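Local coordinates for GTPase activator-like protein (Chaetomium thermophilum, PDB 5HIU) that probably acts as a GTPase activator as the fungal TSC2 protein, whose helical N-terminal part this chain is, at residues Q283-V286 / R287-D291; S242-T245 / N246-K249; R39-A42 / A43-R47. All blocks are in the same frame, centred on the assembly; numbering follows the deposited sequence.

Contact 1: residues Q283-V286 / R287-D291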
loop_
_atom_site.group_PDB
_atom_site.type_symbol
_atom_site.label_atom_id
_atom_site.label_comp_id
_atom_site.label_asym_id
_atom_site.label_seq_id
_atom_site.Cartn_x
_atom_site.Cartn_y
_atom_site.Cartn_z
ATOM N N GLN A 283 -2.252 19.045 4.701
ATOM C CA GLN A 283 -3.218 19.639 5.628
ATOM C C GLN A 283 -4.327 18.665 6.005
ATOM O O GLN A 283 -4.598 18.458 7.187
ATOM C CB GLN A 283 -3.832 20.941 5.062
ATOM C CG GLN A 283 -2.988 22.197 5.278
ATOM C CD GLN A 283 -2.463 22.303 6.708
ATOM O OE1 GLN A 283 -3.230 22.206 7.670
ATOM N NE2 GLN A 283 -1.149 22.474 6.853
ATOM N N SER A 284 -4.947 18.060 4.993
ATOM C CA SER A 284 -6.027 17.095 5.203
ATOM C C SER A 284 -5.550 15.889 6.010
ATOM O O SER A 284 -6.258 15.406 6.899
ATOM C CB SER A 284 -6.612 16.656 3.861
ATOM O OG SER A 284 -7.242 17.749 3.209
ATOM N N THR A 285 -4.331 15.437 5.733
ATOM C CA THR A 285 -3.736 14.305 6.454
ATOM C C THR A 285 -3.577 14.572 7.948
ATOM O O THR A 285 -3.903 13.714 8.774
ATOM C CB THR A 285 -2.363 13.960 5.859
ATOM O OG1 THR A 285 -2.485 13.815 4.432
ATOM C CG2 THR A 285 -1.804 12.677 6.476
ATOM N N VAL A 286 -3.077 15.756 8.300
ATOM C CA VAL A 286 -2.933 16.131 9.712
ATOM C C VAL A 286 -4.294 16.095 10.400
ATOM O O VAL A 286 -4.470 15.502 11.469
ATOM C CB VAL A 286 -2.324 17.543 9.858
ATOM C CG1 VAL A 286 -2.415 18.038 11.286
ATOM C CG2 VAL A 286 -0.874 17.545 9.420
ATOM N N ARG A 287 -5.250 16.767 9.771
ATOM C CA ARG A 287 -6.643 16.821 10.217
ATOM C C ARG A 287 -7.232 15.423 10.425
ATOM O O ARG A 287 -7.879 15.157 11.445
ATOM C CB ARG A 287 -7.436 17.584 9.156
ATOM C CG ARG A 287 -8.935 17.706 9.390
ATOM C CD ARG A 287 -9.470 19.001 8.790
ATOM N NE ARG A 287 -8.866 19.298 7.491
ATOM C CZ ARG A 287 -9.405 19.010 6.306
ATOM N NH1 ARG A 287 -10.591 18.409 6.208
ATOM N NH2 ARG A 287 -8.748 19.337 5.194
ATOM N N ILE A 288 -6.982 14.541 9.449
ATOM C CA ILE A 288 -7.400 13.132 9.510
ATOM C C ILE A 288 -6.760 12.430 10.690
ATOM O O ILE A 288 -7.439 11.769 11.470
ATOM C CB ILE A 288 -7.037 12.378 8.198
ATOM C CG1 ILE A 288 -7.974 12.812 7.071
ATOM C CG2 ILE A 288 -7.103 10.856 8.369
ATOM C CD1 ILE A 288 -7.461 12.501 5.679
ATOM N N LEU A 289 -5.443 12.555 10.791
ATOM C CA LEU A 289 -4.671 11.928 11.868
ATOM C C LEU A 289 -5.129 12.373 13.253
ATOM O O LEU A 289 -5.081 11.591 14.216
ATOM C CB LEU A 289 -3.193 12.288 11.719
ATOM C CG LEU A 289 -2.372 11.586 10.650
ATOM C CD1 LEU A 289 -1.063 12.329 10.452
ATOM C CD2 LEU A 289 -2.107 10.138 11.036
ATOM N N LEU A 290 -5.530 13.640 13.365
ATOM C CA LEU A 290 -6.010 14.161 14.639
ATOM C C LEU A 290 -7.393 13.633 14.890
ATOM O O LEU A 290 -7.692 13.224 16.017
ATOM C CB LEU A 290 -6.034 15.683 14.657
ATOM C CG LEU A 290 -4.664 16.338 14.785
ATOM C CD1 LEU A 290 -4.768 17.803 14.385
ATOM C CD2 LEU A 290 -4.109 16.189 16.193
ATOM N N ASP A 291 -8.222 13.636 13.835
ATOM C CA ASP A 291 -9.575 13.054 13.886
ATOM C C ASP A 291 -9.554 11.683 14.551
ATOM O O ASP A 291 -10.438 11.369 15.327
ATOM C CB ASP A 291 -10.199 12.910 12.486
ATOM C CG ASP A 291 -10.802 14.199 11.959
ATOM O OD1 ASP A 291 -11.016 15.159 12.730
ATOM O OD2 ASP A 291 -11.073 14.236 10.743
#
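V286 and L290 lie side by side one helical turn apart and point the same way. CG1 of V286 meets CD1 of L290 at 3.9 Å, an apolar contact. This branch of V286 stands anti to the backbone N (chi1 169°), which puts it on the side of L290. T285 and L289 repeat the pattern on another line of the helix. The methyl CG2 of T285 is turned to CD1 of L289 at 4.1 Å, a looser touch. The hydroxyl OG1 of T285 bonds back to the carbonyl of H281. CG1 of I288 lies against the carbonyl oxygen of S284, at 3.1 Å. That same oxygen accepts the backbone N-H of I288 at 2.8 Å, one of four i to i+4 bonds that tie 283-286 to 287-291. The side chain of R287 returns toward the preceding turn. A bend at chi3 (40°) brings its guanidinium beside S284. NH2 of R287 comes to 3.0 Å from OG of S284, obliquely and at an angle too poor for a hydrogen bond. NH2 of R287 also lies 3.5 Å from CA of S284, so the contact is one of packing. All this lies on helix 281-294 of an all-helical solenoid, where S284, T285, I288 and L289 face helix 245-261 and T285 also meets helix 266-277. L289 and V286 reach helix 302-322, at V318 and L319 for the leucine and L322 for the valine; V286 also meets P332 and V334, and L290 meets P335.

Contact 2: residues S242-T245 / N246-K249; sequences SIPT and NKLK
The carbonyls of P244 and T245 turn forward onto the amides of K247 and L248 in two i to i+3 bonds of 3-10 spacing, K247 N to P244 O and L248 N to T245 O, both 3.1 Å long and each with its N-H above the plane of the carbonyl it meets. K247 carries most of the side-chain contact. Its CB touches the CG2 methyl of I243 at 3.8 Å, and the two side chains cross obliquely. CG of K247 comes to the proline ring at 4.0 Å from CD of P244. The lysine chain is bent at chi2 (-68°), and its end leads away from the loop to a salt bridge between NZ and D212. The methylenes thus pack on I243 and P244 while the charge is paired elsewhere. N246 sets its CG between its own backbone N and carbonyl carbon (chi1 60°). Its amide oxygen OD1 is thereby brought back to CB of P244 at 3.4 Å. That is a contact with carbon and not a polar bond. L248 adds its CB, 3.3 Å from T245 O, beside the bond that its amide makes. The contact lies where the loop after helix 224-240 winds into helix 245-261. P244 and K247 face helix 204-219, the proline against I207 and I211, the lysine against A208 and I211. L248 faces helix 281-294, where it meets H281, S284, T285 and I288, and NE2 of H281 also makes a weak hydrogen bond with the carbonyl oxygen of I243.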
loop_
_atom_site.group_PDB
_atom_site.type_symbol
_atom_site.label_atom_id
_atom_site.label_comp_id
_atom_site.label_asym_id
_atom_site.label_seq_id
_atom_site.Cartn_x
_atom_site.Cartn_y
_atom_site.Cartn_z
ATOM N N SER A 242 -2.556 10.693 -8.530
ATOM C CA SER A 242 -3.193 11.262 -7.337
ATOM C C SER A 242 -4.252 10.388 -6.697
ATOM O O SER A 242 -4.995 9.700 -7.366
ATOM C CB SER A 242 -3.829 12.601 -7.643
ATOM O OG SER A 242 -4.611 13.038 -6.540
ATOM N N ILE A 243 -4.276 10.434 -5.376
ATOM C CA ILE A 243 -5.330 9.892 -4.544
ATOM C C ILE A 243 -6.466 10.936 -4.432
ATOM O O ILE A 243 -6.239 12.078 -4.033
ATOM C CB ILE A 243 -4.784 9.589 -3.138
ATOM C CG1 ILE A 243 -3.716 8.515 -3.213
ATOM C CG2 ILE A 243 -5.880 9.122 -2.197
ATOM C CD1 ILE A 243 -2.991 8.323 -1.895
ATOM N N PRO A 244 -7.696 10.548 -4.776
ATOM C CA PRO A 244 -8.786 11.499 -4.634
ATOM C C PRO A 244 -9.030 11.801 -3.170
ATOM O O PRO A 244 -8.764 10.949 -2.333
ATOM C CB PRO A 244 -9.987 10.753 -5.223
ATOM C CG PRO A 244 -9.421 9.633 -6.036
ATOM C CD PRO A 244 -8.145 9.266 -5.352
ATOM N N THR A 245 -9.557 12.987 -2.876
ATOM C CA THR A 245 -9.726 13.449 -1.498
ATOM C C THR A 245 -10.509 12.459 -0.620
ATOM O O THR A 245 -10.099 12.155 0.501
ATOM C CB THR A 245 -10.381 14.857 -1.421
ATOM O OG1 THR A 245 -11.703 14.822 -1.967
ATOM C CG2 THR A 245 -9.546 15.909 -2.182
ATOM N N ASN A 246 -11.615 11.939 -1.131
ATOM C CA ASN A 246 -12.457 11.009 -0.355
ATOM C C ASN A 246 -11.843 9.626 -0.019
ATOM O O ASN A 246 -12.430 8.853 0.742
ATOM C CB ASN A 246 -13.785 10.807 -1.078
ATOM C CG ASN A 246 -13.603 10.235 -2.470
ATOM O OD1 ASN A 246 -12.572 10.446 -3.105
ATOM N ND2 ASN A 246 -14.606 9.522 -2.956
ATOM N N LYS A 247 -10.680 9.315 -0.589
ATOM C CA LYS A 247 -9.946 8.073 -0.280
ATOM C C LYS A 247 -8.846 8.245 0.773
ATOM O O LYS A 247 -8.313 7.252 1.311
ATOM C CB LYS A 247 -9.304 7.531 -1.557
ATOM C CG LYS A 247 -10.303 7.186 -2.641
ATOM C CD LYS A 247 -11.139 5.992 -2.214
ATOM C CE LYS A 247 -12.441 5.924 -2.961
ATOM N NZ LYS A 247 -13.398 5.141 -2.149
ATOM N N LEU A 248 -8.515 9.504 1.054
ATOM C CA LEU A 248 -7.365 9.850 1.875
ATOM C C LEU A 248 -7.476 9.243 3.258
ATOM O O LEU A 248 -6.575 8.551 3.690
ATOM C CB LEU A 248 -7.209 11.373 1.970
ATOM C CG LEU A 248 -5.866 11.915 2.478
ATOM C CD1 LEU A 248 -4.733 11.588 1.514
ATOM C CD2 LEU A 248 -5.964 13.419 2.703
ATOM N N LYS A 249 -8.584 9.474 3.947
ATOM C CA LYS A 249 -8.751 8.895 5.266
ATOM C C LYS A 249 -8.371 7.415 5.239
ATOM O O LYS A 249 -7.572 6.953 6.060
ATOM C CB LYS A 249 -10.185 9.070 5.766
ATOM C CG LYS A 249 -10.423 8.480 7.150
ATOM C CD LYS A 249 -11.800 8.803 7.696
ATOM C CE LYS A 249 -12.048 7.976 8.945
ATOM N NZ LYS A 249 -13.186 8.448 9.787
#

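Contact 3: residues R39-A42 / A43-R47; sequences RVLA and ANKLR
The carbonyl oxygen of V40 accepts two donors of N44. The backbone N of N44 is 3.0 Å from V40 O, the usual helical bond. The side-chain ND2 of N44 is 2.9 Å from V40 O and comes from the opposite face of the carbonyl plane. This second bond is fairly straight, with an N-H...O angle of 158°. V40 O lies close to the amide plane of N44, although ND2 stands above the plane of the V40 carbonyl. The other end of the amide is held too. NH1 of R47 donates to OD1 of N44 at 3.0 Å. The oxygen is nearly in the guanidinium plane, but NH1 comes from above the N44 amide plane. V40 and R47 together thus restrain the rotation of the N44 amide. Further i to i+4 backbone bonds join A43 N to R39 O, K45 N to L41 O and L46 N to A42 O. All belong to helix 36-52, near the N-terminal end of the alpha-solenoid. V40, N44, L46 and R47 face helix 75-89, the arginine at E83, while A42, K45 and L46 meet helix 22-33. R39 makes a salt bridge with D67 through NH1 and a hydrogen bond from NE to the carbonyl of L31. Van der Waals contact joins L41 and K45. L41 swings CG anti to its own N (chi1 -177°), and its end turns toward K45. The lysine, extended beyond CG, lays its CE 3.9 Å from CG of L41. NZ of K45 ends 3.7 Å from the CD2 methyl of L41.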
loop_
_atom_site.group_PDB
_atom_site.type_symbol
_atom_site.label_atom_id
_atom_site.label_comp_id
_atom_site.label_asym_id
_atom_site.label_seq_id
_atom_site.Cartn_x
_atom_site.Cartn_y
_atom_site.Cartn_z
ATOM N N ARG A 39 -2.533 -28.346 -35.585
ATOM C CA ARG A 39 -2.491 -26.934 -35.209
ATOM C C ARG A 39 -1.602 -26.730 -33.994
ATOM O O ARG A 39 -0.831 -25.774 -33.941
ATOM C CB ARG A 39 -3.894 -26.402 -34.905
ATOM C CG ARG A 39 -4.900 -26.553 -36.049
ATOM C CD ARG A 39 -6.217 -25.907 -35.661
ATOM N NE ARG A 39 -6.078 -24.455 -35.686
ATOM C CZ ARG A 39 -6.794 -23.601 -34.955
ATOM N NH1 ARG A 39 -7.719 -24.045 -34.103
ATOM N NH2 ARG A 39 -6.576 -22.286 -35.069
ATOM N N VAL A 40 -1.692 -27.650 -33.042
ATOM C CA VAL A 40 -0.890 -27.582 -31.836
ATOM C C VAL A 40 0.598 -27.648 -32.186
ATOM O O VAL A 40 1.411 -26.843 -31.721
ATOM C CB VAL A 40 -1.281 -28.699 -30.848
ATOM C CG1 VAL A 40 -0.308 -28.760 -29.679
ATOM C CG2 VAL A 40 -2.691 -28.451 -30.327
ATOM N N LEU A 41 0.949 -28.599 -33.025
ATOM C CA LEU A 41 2.338 -28.764 -33.445
ATOM C C LEU A 41 2.826 -27.551 -34.261
ATOM O O LEU A 41 3.962 -27.123 -34.125
ATOM C CB LEU A 41 2.487 -30.058 -34.257
ATOM C CG LEU A 41 3.897 -30.403 -34.703
ATOM C CD1 LEU A 41 4.717 -30.808 -33.500
ATOM C CD2 LEU A 41 3.882 -31.507 -35.755
ATOM N N ALA A 42 1.959 -27.021 -35.116
ATOM C CA ALA A 42 2.280 -25.841 -35.915
ATOM C C ALA A 42 2.531 -24.655 -34.995
ATOM O O ALA A 42 3.536 -23.935 -35.125
ATOM C CB ALA A 42 1.138 -25.531 -36.865
ATOM N N ALA A 43 1.608 -24.484 -34.055
ATOM C CA ALA A 43 1.731 -23.485 -33.031
ATOM C C ALA A 43 3.110 -23.542 -32.400
ATOM O O ALA A 43 3.760 -22.508 -32.214
ATOM C CB ALA A 43 0.654 -23.686 -31.976
ATOM N N ASN A 44 3.552 -24.744 -32.058
ATOM C CA ASN A 44 4.819 -24.898 -31.359
ATOM C C ASN A 44 6.000 -24.540 -32.258
ATOM O O ASN A 44 6.978 -23.956 -31.805
ATOM C CB ASN A 44 4.988 -26.332 -30.827
ATOM C CG ASN A 44 4.364 -26.533 -29.464
ATOM O OD1 ASN A 44 5.004 -26.314 -28.440
ATOM N ND2 ASN A 44 3.124 -26.971 -29.440
ATOM N N LYS A 45 5.911 -24.912 -33.531
ATOM C CA LYS A 45 6.984 -24.635 -34.478
ATOM C C LYS A 45 7.066 -23.153 -34.808
ATOM O O LYS A 45 8.130 -22.550 -34.713
ATOM C CB LYS A 45 6.774 -25.424 -35.753
ATOM C CG LYS A 45 7.049 -26.900 -35.565
ATOM C CD LYS A 45 6.592 -27.694 -36.757
ATOM C CE LYS A 45 7.020 -29.142 -36.659
ATOM N NZ LYS A 45 6.457 -29.847 -37.842
ATOM N N LEU A 46 5.936 -22.571 -35.196
ATOM C CA LEU A 46 5.833 -21.121 -35.340
ATOM C C LEU A 46 6.358 -20.381 -34.123
ATOM O O LEU A 46 7.052 -19.383 -34.250
ATOM C CB LEU A 46 4.386 -20.710 -35.553
ATOM C CG LEU A 46 3.973 -20.861 -36.992
ATOM C CD1 LEU A 46 2.456 -20.869 -37.106
ATOM C CD2 LEU A 46 4.599 -19.743 -37.802
ATOM N N ARG A 47 6.037 -20.850 -32.936
ATOM C CA ARG A 47 6.543 -20.151 -31.780
ATOM C C ARG A 47 8.050 -20.081 -31.865
ATOM O O ARG A 47 8.643 -19.102 -31.439
ATOM C CB ARG A 47 6.110 -20.802 -30.484
ATOM C CG ARG A 47 6.448 -19.959 -29.290
ATOM C CD ARG A 47 6.020 -20.624 -28.006
ATOM N NE ARG A 47 6.956 -21.652 -27.548
ATOM C CZ ARG A 47 6.831 -22.961 -27.771
ATOM N NH1 ARG A 47 5.803 -23.441 -28.459
ATOM N NH2 ARG A 47 7.738 -23.801 -27.290
#

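Contacts 1 and 2 touch, their centres 12 Å apart. L248 of contact 2 joins them. Its CD2 lies 3.5 Å from CD1 of I288, and it is also 3.5 Å from CB of S284. Helix 245-261 and helix 281-294 are packed together there. Contact 3 is remote, near the start of the chain. Its centre is 49 Å from that of contact 2 and 60 Å from that of contact 1. The nearest atoms of contacts 1 and 3 are about 48 Å apart, and the two lie on opposite sides of the chain's centre. Between contacts 2 and 3 the nearest atoms are about 38 Å apart. All three contacts fall in the DUF3384 region.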